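Local coordinates for protein putative TetR transcriptional regulator (Rhodococcus sp., PDB 2I10) that probably binds DNA through a helix-turn-helix motif as a TetR-family transcriptional regulator, and holds p-nitrophenol in a ligand pocket in this crystal, at residues B[78-87]-B[141-151]. Residues are numbered along the deposited sequence; the frame is centred on the assembly and turned at random.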
HETATM    1  N   MSE B  78      11.782  -8.861 -15.977  1.00 30.20           N
HETATM    2  CA  MSE B  78      11.684 -10.324 -16.039  1.00 31.73           C
HETATM    3  C   MSE B  78      12.774 -10.954 -16.916  1.00 32.48           C
HETATM    4  O   MSE B  78      13.020 -12.153 -16.806  1.00 32.77           O
HETATM    5  CB  MSE B  78      10.291 -10.756 -16.510  1.00 31.34           C
HETATM    6  CG  MSE B  78       9.153 -10.363 -15.558  1.00 32.84           C
HETATM    7 SE   MSE B  78       9.278 -11.129 -13.735  0.80 37.01          SE
HETATM    8  CE  MSE B  78      10.125  -9.640 -12.838  1.00 34.72           C
ATOM      9  N   VAL B  79      13.421 -10.135 -17.763  1.00 32.44           N
ATOM     10  CA  VAL B  79      14.471 -10.582 -18.693  1.00 33.62           C
ATOM     11  C   VAL B  79      15.790 -10.918 -17.985  1.00 34.12           C
ATOM     12  O   VAL B  79      16.638 -11.582 -18.544  1.00 35.60           O
ATOM     13  CB  VAL B  79      14.646  -9.574 -19.885  1.00 32.68           C
ATOM     14  CG1 VAL B  79      15.844  -9.907 -20.738  1.00 35.04           C
ATOM     15  CG2 VAL B  79      13.424  -9.614 -20.770  1.00 33.01           C
ATOM     16  N   ARG B  80      15.951 -10.519 -16.740  1.00 35.11           N
ATOM     17  CA  ARG B  80      17.126 -10.897 -15.967  1.00 35.99           C
ATOM     18  C   ARG B  80      17.246 -12.418 -15.870  1.00 36.34           C
ATOM     19  O   ARG B  80      16.232 -13.123 -15.866  1.00 35.86           O
ATOM     20  CB  ARG B  80      17.099 -10.266 -14.557  1.00 36.81           C
ATOM     21  CG  ARG B  80      16.962  -8.725 -14.517  1.00 39.26           C
ATOM     22  CD  ARG B  80      17.878  -7.971 -15.480  1.00 44.13           C
ATOM     23  NE  ARG B  80      19.261  -7.871 -15.014  1.00 50.86           N
ATOM     24  CZ  ARG B  80      19.939  -6.722 -14.862  1.00 55.34           C
ATOM     25  NH1 ARG B  80      19.380  -5.540 -15.137  1.00 54.98           N
ATOM     26  NH2 ARG B  80      21.199  -6.748 -14.433  1.00 57.00           N
ATOM     27  N   PRO B  81      18.501 -12.924 -15.773  1.00 36.72           N
ATOM     28  CA  PRO B  81      18.819 -14.340 -15.900  1.00 36.72           C
ATOM     29  C   PRO B  81      18.319 -15.269 -14.794  1.00 36.59           C
ATOM     30  O   PRO B  81      18.337 -16.466 -14.988  1.00 35.60           O
ATOM     31  CB  PRO B  81      20.362 -14.351 -15.905  1.00 37.20           C
ATOM     32  CG  PRO B  81      20.756 -12.939 -16.184  1.00 37.98           C
ATOM     33  CD  PRO B  81      19.720 -12.118 -15.564  1.00 35.74           C
ATOM     34  N   THR B  82      17.939 -14.731 -13.631  1.00 36.41           N
ATOM     35  CA  THR B  82      17.376 -15.542 -12.529  1.00 35.39           C
ATOM     36  C   THR B  82      16.114 -14.861 -12.034  1.00 35.07           C
ATOM     37  O   THR B  82      15.923 -13.665 -12.261  1.00 34.85           O
ATOM     38  CB  THR B  82      18.371 -15.764 -11.308  1.00 35.86           C
ATOM     39  OG1 THR B  82      18.733 -14.512 -10.711  1.00 34.73           O
ATOM     40  CG2 THR B  82      19.659 -16.535 -11.717  1.00 34.50           C
ATOM     41  N   ALA B  83      15.234 -15.645 -11.416  1.00 34.94           N
ATOM     42  CA  ALA B  83      14.010 -15.136 -10.776  1.00 34.46           C
ATOM     43  C   ALA B  83      14.355 -14.121  -9.677  1.00 34.42           C
ATOM     44  O   ALA B  83      13.714 -13.060  -9.582  1.00 34.17           O
ATOM     45  CB  ALA B  83      13.210 -16.297 -10.194  1.00 34.31           C
ATOM     46  N   HIS B  84      15.370 -14.451  -8.855  1.00 34.25           N
ATOM     47  CA  HIS B  84      15.867 -13.533  -7.824  1.00 33.92           C
ATOM     48  C   HIS B  84      16.265 -12.166  -8.431  1.00 34.49           C
ATOM     49  O   HIS B  84      15.753 -11.142  -8.007  1.00 33.50           O
ATOM     50  CB  HIS B  84      17.033 -14.101  -6.995  1.00 33.54           C
ATOM     51  CG  HIS B  84      17.659 -13.062  -6.096  1.00 33.59           C
ATOM     52  ND1 HIS B  84      17.039 -12.596  -4.952  1.00 32.53           N
ATOM     53  CD2 HIS B  84      18.775 -12.310  -6.249  1.00 32.79           C
ATOM     54  CE1 HIS B  84      17.763 -11.624  -4.425  1.00 35.40           C
ATOM     55  NE2 HIS B  84      18.828 -11.437  -5.186  1.00 36.12           N
ATOM     56  N   GLU B  85      17.174 -12.155  -9.410  1.00 35.04           N
ATOM     57  CA  GLU B  85      17.594 -10.900 -10.059  1.00 36.56           C
ATOM     58  C   GLU B  85      16.449 -10.162 -10.735  1.00 35.41           C
ATOM     59  O   GLU B  85      16.422  -8.913 -10.723  1.00 35.55           O
ATOM     60  CB  GLU B  85      18.704 -11.140 -11.088  1.00 36.90           C
ATOM     61  CG  GLU B  85      19.499  -9.891 -11.393  1.00 39.85           C
ATOM     62  CD  GLU B  85      20.600 -10.078 -12.451  1.00 41.50           C
ATOM     63  OE1 GLU B  85      21.166 -11.205 -12.599  1.00 45.69           O
ATOM     64  OE2 GLU B  85      20.927  -9.052 -13.106  1.00 46.49           O
ATOM     65  N   ALA B  86      15.517 -10.924 -11.318  1.00 34.02           N
ATOM     66  CA  ALA B  86      14.288 -10.376 -11.936  1.00 33.83           C
ATOM     67  C   ALA B  86      13.470  -9.549 -10.936  1.00 32.54           C
ATOM     68  O   ALA B  86      13.163  -8.369 -11.163  1.00 32.32           O
ATOM     69  CB  ALA B  86      13.410 -11.509 -12.544  1.00 33.00           C
ATOM     70  N   VAL B  87      13.122 -10.193  -9.833  1.00 31.70           N
ATOM     71  CA  VAL B  87      12.391  -9.566  -8.728  1.00 29.16           C
ATOM     72  C   VAL B  87      13.156  -8.384  -8.075  1.00 30.10           C
ATOM     73  O   VAL B  87      12.552  -7.322  -7.825  1.00 27.55           O
ATOM     74  CB  VAL B  87      11.917 -10.632  -7.759  1.00 29.90           C
ATOM     75  CG1 VAL B  87      11.414 -10.023  -6.414  1.00 27.27           C
ATOM     76  CG2 VAL B  87      10.811 -11.497  -8.472  1.00 28.30           C
ATOM     77  N   ARG B 141       7.572 -16.242 -14.818  1.00 28.87           N
ATOM     78  CA  ARG B 141       9.036 -16.139 -14.525  1.00 30.05           C
ATOM     79  C   ARG B 141       9.504 -17.250 -13.561  1.00 29.83           C
ATOM     80  O   ARG B 141      10.620 -17.791 -13.708  1.00 29.58           O
ATOM     81  CB  ARG B 141       9.427 -14.775 -13.939  1.00 30.47           C
ATOM     82  CG  ARG B 141      10.936 -14.463 -13.869  1.00 30.29           C
ATOM     83  CD  ARG B 141      11.620 -14.564 -15.237  1.00 31.03           C
ATOM     84  NE  ARG B 141      13.085 -14.603 -15.198  1.00 27.00           N
ATOM     85  CZ  ARG B 141      13.795 -15.722 -15.029  1.00 26.21           C
ATOM     86  NH1 ARG B 141      13.208 -16.885 -14.837  1.00 23.61           N
ATOM     87  NH2 ARG B 141      15.101 -15.679 -15.067  1.00 28.40           N
ATOM     88  N   PHE B 142       8.642 -17.571 -12.593  1.00 29.76           N
ATOM     89  CA  PHE B 142       8.926 -18.593 -11.573  1.00 30.12           C
ATOM     90  C   PHE B 142       8.940 -20.003 -12.211  1.00 29.79           C
ATOM     91  O   PHE B 142       9.763 -20.840 -11.842  1.00 30.54           O
ATOM     92  CB  PHE B 142       7.941 -18.489 -10.408  1.00 28.56           C
ATOM     93  CG  PHE B 142       8.170 -17.257  -9.509  1.00 31.44           C
ATOM     94  CD1 PHE B 142       9.306 -16.471  -9.640  1.00 27.86           C
ATOM     95  CD2 PHE B 142       7.252 -16.906  -8.519  1.00 27.62           C
ATOM     96  CE1 PHE B 142       9.537 -15.388  -8.801  1.00 25.84           C
ATOM     97  CE2 PHE B 142       7.494 -15.815  -7.696  1.00 26.96           C
ATOM     98  CZ  PHE B 142       8.641 -15.067  -7.833  1.00 25.27           C
ATOM     99  N   GLU B 143       8.067 -20.208 -13.197  1.00 29.20           N
ATOM    100  CA  GLU B 143       7.943 -21.478 -13.935  1.00 30.39           C
ATOM    101  C   GLU B 143       9.222 -21.731 -14.762  1.00 29.09           C
ATOM    102  O   GLU B 143       9.758 -22.861 -14.779  1.00 29.43           O
ATOM    103  CB  GLU B 143       6.670 -21.472 -14.796  1.00 29.47           C
ATOM    104  CG  GLU B 143       6.460 -22.704 -15.632  1.00 32.78           C
ATOM    105  CD  GLU B 143       5.324 -22.573 -16.627  1.00 33.79           C
ATOM    106  OE1 GLU B 143       5.405 -21.685 -17.523  1.00 34.76           O
ATOM    107  OE2 GLU B 143       4.370 -23.394 -16.555  1.00 39.21           O
ATOM    108  N   LYS B 144       9.740 -20.663 -15.367  1.00 27.43           N
ATOM    109  CA  LYS B 144      10.987 -20.717 -16.122  1.00 27.88           C
ATOM    110  C   LYS B 144      12.163 -20.920 -15.190  1.00 28.57           C
ATOM    111  O   LYS B 144      13.062 -21.671 -15.505  1.00 29.25           O
ATOM    112  CB  LYS B 144      11.164 -19.404 -16.900  1.00 26.84           C
ATOM    113  CG  LYS B 144      12.542 -19.127 -17.456  1.00 26.52           C
ATOM    114  CD  LYS B 144      12.575 -17.803 -18.200  1.00 27.91           C
ATOM    115  CE  LYS B 144      13.989 -17.474 -18.787  1.00 29.14           C
ATOM    116  NZ  LYS B 144      14.805 -18.659 -19.203  1.00 30.52           N
ATOM    117  N   ALA B 145      12.187 -20.210 -14.053  1.00 28.24           N
ATOM    118  CA  ALA B 145      13.237 -20.437 -13.069  1.00 28.02           C
ATOM    119  C   ALA B 145      13.288 -21.847 -12.473  1.00 28.65           C
ATOM    120  O   ALA B 145      14.362 -22.315 -12.129  1.00 29.37           O
ATOM    121  CB  ALA B 145      13.244 -19.350 -11.964  1.00 28.14           C
ATOM    122  N   LEU B 146      12.153 -22.526 -12.328  1.00 28.99           N
ATOM    123  CA  LEU B 146      12.173 -23.900 -11.853  1.00 30.29           C
ATOM    124  C   LEU B 146      12.798 -24.824 -12.916  1.00 31.22           C
ATOM    125  O   LEU B 146      13.507 -25.789 -12.571  1.00 31.08           O
ATOM    126  CB  LEU B 146      10.749 -24.394 -11.524  1.00 30.92           C
ATOM    127  CG  LEU B 146      10.079 -23.926 -10.211  1.00 31.80           C
ATOM    128  CD1 LEU B 146       8.596 -24.252 -10.177  1.00 28.62           C
ATOM    129  CD2 LEU B 146      10.789 -24.510  -8.979  1.00 31.77           C
ATOM    130  N   ALA B 147      12.510 -24.542 -14.192  1.00 31.62           N
ATOM    131  CA  ALA B 147      13.062 -25.344 -15.293  1.00 32.56           C
ATOM    132  C   ALA B 147      14.583 -25.077 -15.395  1.00 33.13           C
ATOM    133  O   ALA B 147      15.359 -26.004 -15.508  1.00 32.39           O
ATOM    134  CB  ALA B 147      12.353 -25.032 -16.584  1.00 32.59           C
ATOM    135  N   ASP B 148      14.985 -23.813 -15.263  1.00 33.13           N
ATOM    136  CA  ASP B 148      16.387 -23.419 -15.356  1.00 34.72           C
ATOM    137  C   ASP B 148      17.137 -23.872 -14.120  1.00 35.76           C
ATOM    138  O   ASP B 148      18.326 -24.143 -14.180  1.00 36.48           O
ATOM    139  CB  ASP B 148      16.538 -21.895 -15.490  1.00 33.93           C
ATOM    140  CG  ASP B 148      16.033 -21.363 -16.823  1.00 35.97           C
ATOM    141  OD1 ASP B 148      15.708 -22.192 -17.728  1.00 36.73           O
ATOM    142  OD2 ASP B 148      15.965 -20.117 -16.982  1.00 33.94           O
ATOM    143  N   GLY B 149      16.427 -23.922 -12.997  1.00 36.29           N
ATOM    144  CA  GLY B 149      16.966 -24.474 -11.767  1.00 36.98           C
ATOM    145  C   GLY B 149      17.486 -23.443 -10.782  1.00 36.02           C
ATOM    146  O   GLY B 149      18.095 -23.821  -9.800  1.00 36.34           O
ATOM    147  N   ASP B 150      17.271 -22.146 -11.028  1.00 35.64           N
ATOM    148  CA  ASP B 150      17.688 -21.127 -10.050  1.00 35.50           C
ATOM    149  C   ASP B 150      16.638 -20.932  -8.956  1.00 35.12           C
ATOM    150  O   ASP B 150      16.911 -20.343  -7.939  1.00 34.35           O
ATOM    151  CB  ASP B 150      18.023 -19.781 -10.700  1.00 35.65           C
ATOM    152  CG  ASP B 150      16.890 -19.240 -11.555  1.00 36.64           C
ATOM    153  OD1 ASP B 150      16.813 -19.615 -12.743  1.00 37.79           O
ATOM    154  OD2 ASP B 150      16.099 -18.419 -11.053  1.00 33.88           O
ATOM    155  N   LEU B 151      15.427 -21.415  -9.200  1.00 35.35           N
ATOM    156  CA  LEU B 151      14.410 -21.538  -8.151  1.00 36.33           C
ATOM    157  C   LEU B 151      14.389 -22.987  -7.699  1.00 36.22           C
ATOM    158  O   LEU B 151      14.245 -23.887  -8.520  1.00 36.36           O
ATOM    159  CB  LEU B 151      13.040 -21.098  -8.660  1.00 36.62           C
ATOM    160  CG  LEU B 151      12.086 -20.346  -7.742  1.00 37.27           C
ATOM    161  CD1 LEU B 151      12.752 -19.167  -6.976  1.00 35.27           C
ATOM    162  CD2 LEU B 151      10.924 -19.851  -8.594  1.00 34.36           C
TER
HETATM  163  O   HOH W   1      16.381 -17.099  -8.583  1.00 36.19           O
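R141 reaches from helix 121-148 into the turn ahead of helix 83-98, where its guanidinium meets the backbone by edge and by face. At the edge, R141 NH2 donates to R80 O at 2.9 Å; the N-H...O angle of 167° and a carbonyl oxygen in the guanidinium plane mark a well-directed bond, whereas R141 NE to M78 O is weak. One face lies over T82 C and A83 N, and K144 CE lies above the rim of the other. R141 CB and R141 CG each lie 3.7 Å from M78 SE; with CG anti to the backbone N, the bend at chi2 turns the rest of the chain toward the carbonyls of M78 and R80. A leucine here would probably leave those two oxygens without this donor and the turn less firmly held.

D150 secures the helix start: D150 OD2 accepts from A83 N at 2.9 Å, on the syn side but 34° out of the carboxylate plane, and a water that accepts from H84 N can also donate to it. T82 is the N-cap residue, its OG1 accepting from E85 N. Packing is tightest where A83 CB meets A145 CB at 3.5 Å, with the F142 ring turning its edge to the same methyl. The outer side is looser: exposed P81 gives little surface, and the K144-D148 salt bridge stays within helix 121-148.

The helix segments 83-87 and 141-148 run roughly antiparallel (151°), their axes 10.3 Å apart, in the all-helical C-terminal domain. Helix 157-177 packs on V87 and F142, and the C-terminal tail passes A83 and L151.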